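Long-range contact in ML032222a iGluR (Mnemiopsis leidyi, PDB 4YKI), which probably forms part of a glycine-activated ion channel of the glutamate receptor family, with a ligand-binding domain that binds glycine: residues Met109-Gly119 with Gly181-Leu192. Numbering follows the deposited sequence.
Sequences MDAGIKAVVKG and GLFVFIDEGPVL. With MG (magnesium ion), chain D; GLY (glycine), chain E.
Lys-114 and Asp-187 trade two backbone hydrogen bonds, Lys-114 N to Asp-187 O at 2.9 Å and Asp-187 N to Lys-114 O, in the antiparallel ladder joining strand 109-118 to strand 183-188, part of the mixed sheet of a clamshell ligand-binding domain of periplasmic-binding-protein type. Val-116 and Phe-185 repeat the exchange. At the far end Leu-182, with positive phi, and Phe-183 share Lys-118 as partner in a G1 beta bulge; just before it Gly-181 takes the positive phi of the residue leaving a helix, easy for glycine.

Alanine and branched aliphatic residues make up one face: Ala-115 CB leaves room for Ile-186 CG1 and Val-184 CG1, and Val-117 CG2 lies 3.8 Å from Val-184 CG2. Ile-113 CG2, set anti to its own nitrogen, touches Ile-186 CG2 at 3.6 Å. On the other face, Val-116 CG1 and Leu-192 CD1 meet tip to tip at 4.0 Å; Leu-192 belongs to the helix that starts as the strand ends.

Glu-188, the N-cap of that helix, leaves the backbone away from strand 109-118, and its carboxylate reaches the bound glycine. Its CG stands anti to the carbonyl carbon (chi1 -57°), and the extended chain carries OE1 to 2.7 Å from the ligand's N, a fitting acid for an amino group. Tyr-214 bonds OE1 and Ser-93 bonds OE2, so both oxygens are held. A glutamine here would probably leave the ligand's amino group without its countercharge and disturb the bonds from Tyr-214 and Ser-93.

Beyond the pocket, Asp-110 OD1 binds magnesium at 2.1 Å, alongside Glu-213 and the matching pair of the second subunit. In the helix's first turn, where proline is readily accepted, Pro-190 sets its CD 3.8 Å from Ala-111 CB, while Met-109 SD lies alongside Pro-190 CG at 4.0 Å, the two side chains running in opposite directions.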
loop_
_atom_site.group_PDB
_atom_site.type_symbol
_atom_site.label_atom_id
_atom_site.label_comp_id
_atom_site.label_asym_id
_atom_site.label_seq_id
_atom_site.Cartn_x
_atom_site.Cartn_y
_atom_site.Cartn_z
ATOM N N MET B 109 1.412 -4.177 -3.361
ATOM C CA MET B 109 2.392 -4.841 -2.485
ATOM C C MET B 109 3.349 -3.859 -1.818
ATOM O O MET B 109 4.106 -3.160 -2.474
ATOM C CB MET B 109 3.207 -5.867 -3.281
ATOM C CG MET B 109 4.128 -6.700 -2.425
ATOM S SD MET B 109 5.021 -7.969 -3.350
ATOM C CE MET B 109 3.697 -8.967 -3.928
ATOM N N ASP B 110 3.377 -3.843 -0.492
ATOM C CA ASP B 110 4.379 -3.088 0.248
ATOM C C ASP B 110 5.739 -3.711 -0.006
ATOM O O ASP B 110 5.875 -4.920 -0.057
ATOM C CB ASP B 110 4.111 -3.150 1.784
ATOM C CG ASP B 110 3.164 -2.067 2.317
ATOM O OD1 ASP B 110 2.446 -1.407 1.534
ATOM O OD2 ASP B 110 3.127 -1.933 3.568
ATOM N N ALA B 111 6.746 -2.863 -0.108
ATOM C CA ALA B 111 8.112 -3.321 -0.285
ATOM C C ALA B 111 9.068 -2.337 0.374
ATOM O O ALA B 111 8.728 -1.171 0.638
ATOM C CB ALA B 111 8.442 -3.483 -1.775
ATOM N N GLY B 112 10.260 -2.837 0.657
ATOM C CA GLY B 112 11.333 -2.039 1.193
ATOM C C GLY B 112 12.616 -2.323 0.447
ATOM O O GLY B 112 12.709 -3.275 -0.333
ATOM N N ILE B 113 13.605 -1.463 0.674
ATOM C CA ILE B 113 14.964 -1.713 0.214
ATOM C C ILE B 113 15.634 -2.711 1.142
ATOM O O ILE B 113 15.518 -2.614 2.370
ATOM C CB ILE B 113 15.781 -0.399 0.123
ATOM C CG1 ILE B 113 15.118 0.602 -0.835
ATOM C CG2 ILE B 113 17.215 -0.673 -0.304
ATOM C CD1 ILE B 113 14.930 0.070 -2.251
ATOM N N LYS B 114 16.291 -3.701 0.537
ATOM C CA LYS B 114 16.986 -4.749 1.266
ATOM C C LYS B 114 18.399 -4.921 0.704
ATOM O O LYS B 114 18.591 -4.990 -0.507
ATOM C CB LYS B 114 16.226 -6.074 1.157
ATOM C CG LYS B 114 16.889 -7.175 1.962
ATOM C CD LYS B 114 16.135 -8.464 1.931
ATOM C CE LYS B 114 16.769 -9.504 2.849
ATOM N NZ LYS B 114 16.824 -9.081 4.283
ATOM N N ALA B 115 19.374 -5.008 1.599
ATOM C CA ALA B 115 20.751 -5.293 1.231
ATOM C C ALA B 115 21.118 -6.690 1.667
ATOM O O ALA B 115 20.796 -7.116 2.774
ATOM C CB ALA B 115 21.708 -4.289 1.852
ATOM N N VAL B 116 21.802 -7.394 0.780
ATOM C CA VAL B 116 22.266 -8.749 1.049
ATOM C C VAL B 116 23.742 -8.861 0.702
ATOM O O VAL B 116 24.260 -8.089 -0.084
ATOM C CB VAL B 116 21.446 -9.827 0.277
ATOM C CG1 VAL B 116 19.992 -9.805 0.716
ATOM C CG2 VAL B 116 21.565 -9.642 -1.223
ATOM N N VAL B 117 24.385 -9.851 1.295
ATOM C CA VAL B 117 25.830 -9.997 1.247
ATOM C C VAL B 117 26.229 -11.469 1.120
ATOM O O VAL B 117 25.627 -12.354 1.740
ATOM C CB VAL B 117 26.506 -9.349 2.507
ATOM C CG1 VAL B 117 26.078 -10.021 3.790
ATOM C CG2 VAL B 117 28.027 -9.329 2.372
ATOM N N LYS B 118 27.272 -11.712 0.332
ATOM C CA LYS B 118 27.965 -12.995 0.337
ATOM C C LYS B 118 29.404 -12.777 0.770
ATOM O O LYS B 118 30.089 -11.900 0.254
ATOM C CB LYS B 118 27.910 -13.646 -1.048
ATOM C CG LYS B 118 28.690 -14.935 -1.142
ATOM C CD LYS B 118 28.428 -15.691 -2.429
ATOM C CE LYS B 118 29.415 -16.834 -2.562
ATOM N NZ LYS B 118 29.036 -17.719 -3.682
ATOM N N GLY B 119 29.841 -13.535 1.762
ATOM C CA GLY B 119 31.206 -13.444 2.244
ATOM C C GLY B 119 31.382 -14.136 3.578
ATOM O O GLY B 119 30.547 -14.023 4.475
ATOM N N GLY B 181 30.802 -13.401 -4.818
ATOM C CA GLY B 181 31.332 -13.253 -3.469
ATOM C C GLY B 181 31.908 -11.898 -3.126
ATOM O O GLY B 181 32.193 -11.085 -3.998
ATOM N N LEU B 182 32.079 -11.673 -1.828
ATOM C CA LEU B 182 32.590 -10.423 -1.293
ATOM C C LEU B 182 31.891 -9.198 -1.892
ATOM O O LEU B 182 32.522 -8.220 -2.308
ATOM C CB LEU B 182 34.121 -10.369 -1.447
ATOM C CG LEU B 182 34.870 -11.418 -0.611
ATOM C CD1 LEU B 182 36.339 -11.456 -1.026
ATOM C CD2 LEU B 182 34.734 -11.139 0.862
ATOM N N PHE B 183 30.568 -9.268 -1.881
ATOM C CA PHE B 183 29.752 -8.297 -2.573
ATOM C C PHE B 183 28.466 -8.062 -1.785
ATOM O O PHE B 183 27.894 -9.022 -1.200
ATOM C CB PHE B 183 29.443 -8.784 -3.994
ATOM C CG PHE B 183 28.877 -7.706 -4.892
ATOM C CD1 PHE B 183 29.711 -6.755 -5.441
ATOM C CD2 PHE B 183 27.507 -7.620 -5.137
ATOM C CE1 PHE B 183 29.210 -5.753 -6.240
ATOM C CE2 PHE B 183 26.997 -6.601 -5.947
ATOM C CZ PHE B 183 27.842 -5.689 -6.501
ATOM N N VAL B 184 28.040 -6.798 -1.734
ATOM C CA VAL B 184 26.744 -6.421 -1.195
ATOM C C VAL B 184 25.876 -5.877 -2.350
ATOM O O VAL B 184 26.245 -4.906 -3.039
ATOM C CB VAL B 184 26.860 -5.334 -0.105
ATOM C CG1 VAL B 184 25.471 -4.894 0.380
ATOM C CG2 VAL B 184 27.682 -5.816 1.075
ATOM N N PHE B 185 24.722 -6.492 -2.548
ATOM C CA PHE B 185 23.748 -6.054 -3.535
ATOM C C PHE B 185 22.589 -5.420 -2.786
ATOM O O PHE B 185 22.034 -6.018 -1.870
ATOM C CB PHE B 185 23.299 -7.254 -4.378
ATOM C CG PHE B 185 22.218 -6.950 -5.398
ATOM C CD1 PHE B 185 22.174 -5.748 -6.083
ATOM C CD2 PHE B 185 21.255 -7.896 -5.676
ATOM C CE1 PHE B 185 21.156 -5.516 -7.018
ATOM C CE2 PHE B 185 20.260 -7.650 -6.602
ATOM C CZ PHE B 185 20.221 -6.454 -7.252
ATOM N N ILE B 186 22.245 -4.194 -3.173
ATOM C CA ILE B 186 21.175 -3.436 -2.541
ATOM C C ILE B 186 20.026 -3.345 -3.534
ATOM O O ILE B 186 20.191 -2.753 -4.604
ATOM C CB ILE B 186 21.651 -2.003 -2.174
ATOM C CG1 ILE B 186 22.900 -2.051 -1.281
ATOM C CG2 ILE B 186 20.521 -1.204 -1.499
ATOM C CD1 ILE B 186 23.587 -0.698 -1.068
ATOM N N ASP B 187 18.890 -3.930 -3.189
ATOM C CA ASP B 187 17.747 -3.974 -4.103
ATOM C C ASP B 187 16.440 -4.008 -3.303
ATOM O O ASP B 187 16.325 -3.290 -2.311
ATOM C CB ASP B 187 17.870 -5.120 -5.126
ATOM C CG ASP B 187 17.004 -4.873 -6.355
ATOM O OD1 ASP B 187 17.410 -4.031 -7.202
ATOM O OD2 ASP B 187 15.911 -5.471 -6.437
ATOM N N GLU B 188 15.466 -4.813 -3.743
ATOM C CA GLU B 188 14.100 -4.755 -3.222
ATOM C C GLU B 188 13.739 -6.071 -2.543
ATOM O O GLU B 188 13.975 -7.143 -3.079
ATOM C CB GLU B 188 13.114 -4.427 -4.357
ATOM C CG GLU B 188 13.445 -3.131 -5.074
ATOM C CD GLU B 188 12.497 -2.793 -6.209
ATOM O OE1 GLU B 188 11.788 -3.700 -6.710
ATOM O OE2 GLU B 188 12.515 -1.606 -6.636
ATOM N N GLY B 189 13.116 -5.962 -1.377
ATOM C CA GLY B 189 12.807 -7.113 -0.556
ATOM C C GLY B 189 12.157 -8.292 -1.271
ATOM O O GLY B 189 12.652 -9.411 -1.199
ATOM N N PRO B 190 11.029 -8.085 -1.947
ATOM C CA PRO B 190 10.324 -9.249 -2.505
ATOM C C PRO B 190 11.099 -9.929 -3.633
ATOM O O PRO B 190 11.071 -11.150 -3.791
ATOM C CB PRO B 190 9.008 -8.640 -3.009
ATOM C CG PRO B 190 8.824 -7.406 -2.143
ATOM C CD PRO B 190 10.200 -6.870 -1.963
ATOM N N VAL B 191 11.819 -9.133 -4.424
ATOM C CA VAL B 191 12.612 -9.645 -5.525
ATOM C C VAL B 191 13.757 -10.495 -4.993
ATOM O O VAL B 191 14.042 -11.584 -5.500
ATOM C CB VAL B 191 13.142 -8.473 -6.392
ATOM C CG1 VAL B 191 14.124 -8.941 -7.450
ATOM C CG2 VAL B 191 11.969 -7.739 -7.049
ATOM N N LEU B 192 14.432 -10.006 -3.970
ATOM C CA LEU B 192 15.531 -10.755 -3.381
ATOM C C LEU B 192 15.015 -11.989 -2.667
ATOM O O LEU B 192 15.642 -13.056 -2.766
ATOM C CB LEU B 192 16.345 -9.868 -2.440
ATOM C CG LEU B 192 17.042 -8.703 -3.133
ATOM C CD1 LEU B 192 17.892 -7.908 -2.152
ATOM C CD2 LEU B 192 17.878 -9.169 -4.293
HETATM MG MG MG D . 0.508 -0.786 1.143
HETATM N N GLY E . 11.044 -2.924 -9.220
HETATM C CA GLY E . 12.139 -2.131 -9.825
HETATM C C GLY E . 11.728 -0.737 -10.237
HETATM O O GLY E . 12.624 0.025 -10.660
HETATM O OXT GLY E . 10.526 -0.403 -10.166
HETATM O O HOH W 1 0.641 0.899 2.402
HETATM O O HOH W 2 0.275 -2.333 -0.273
#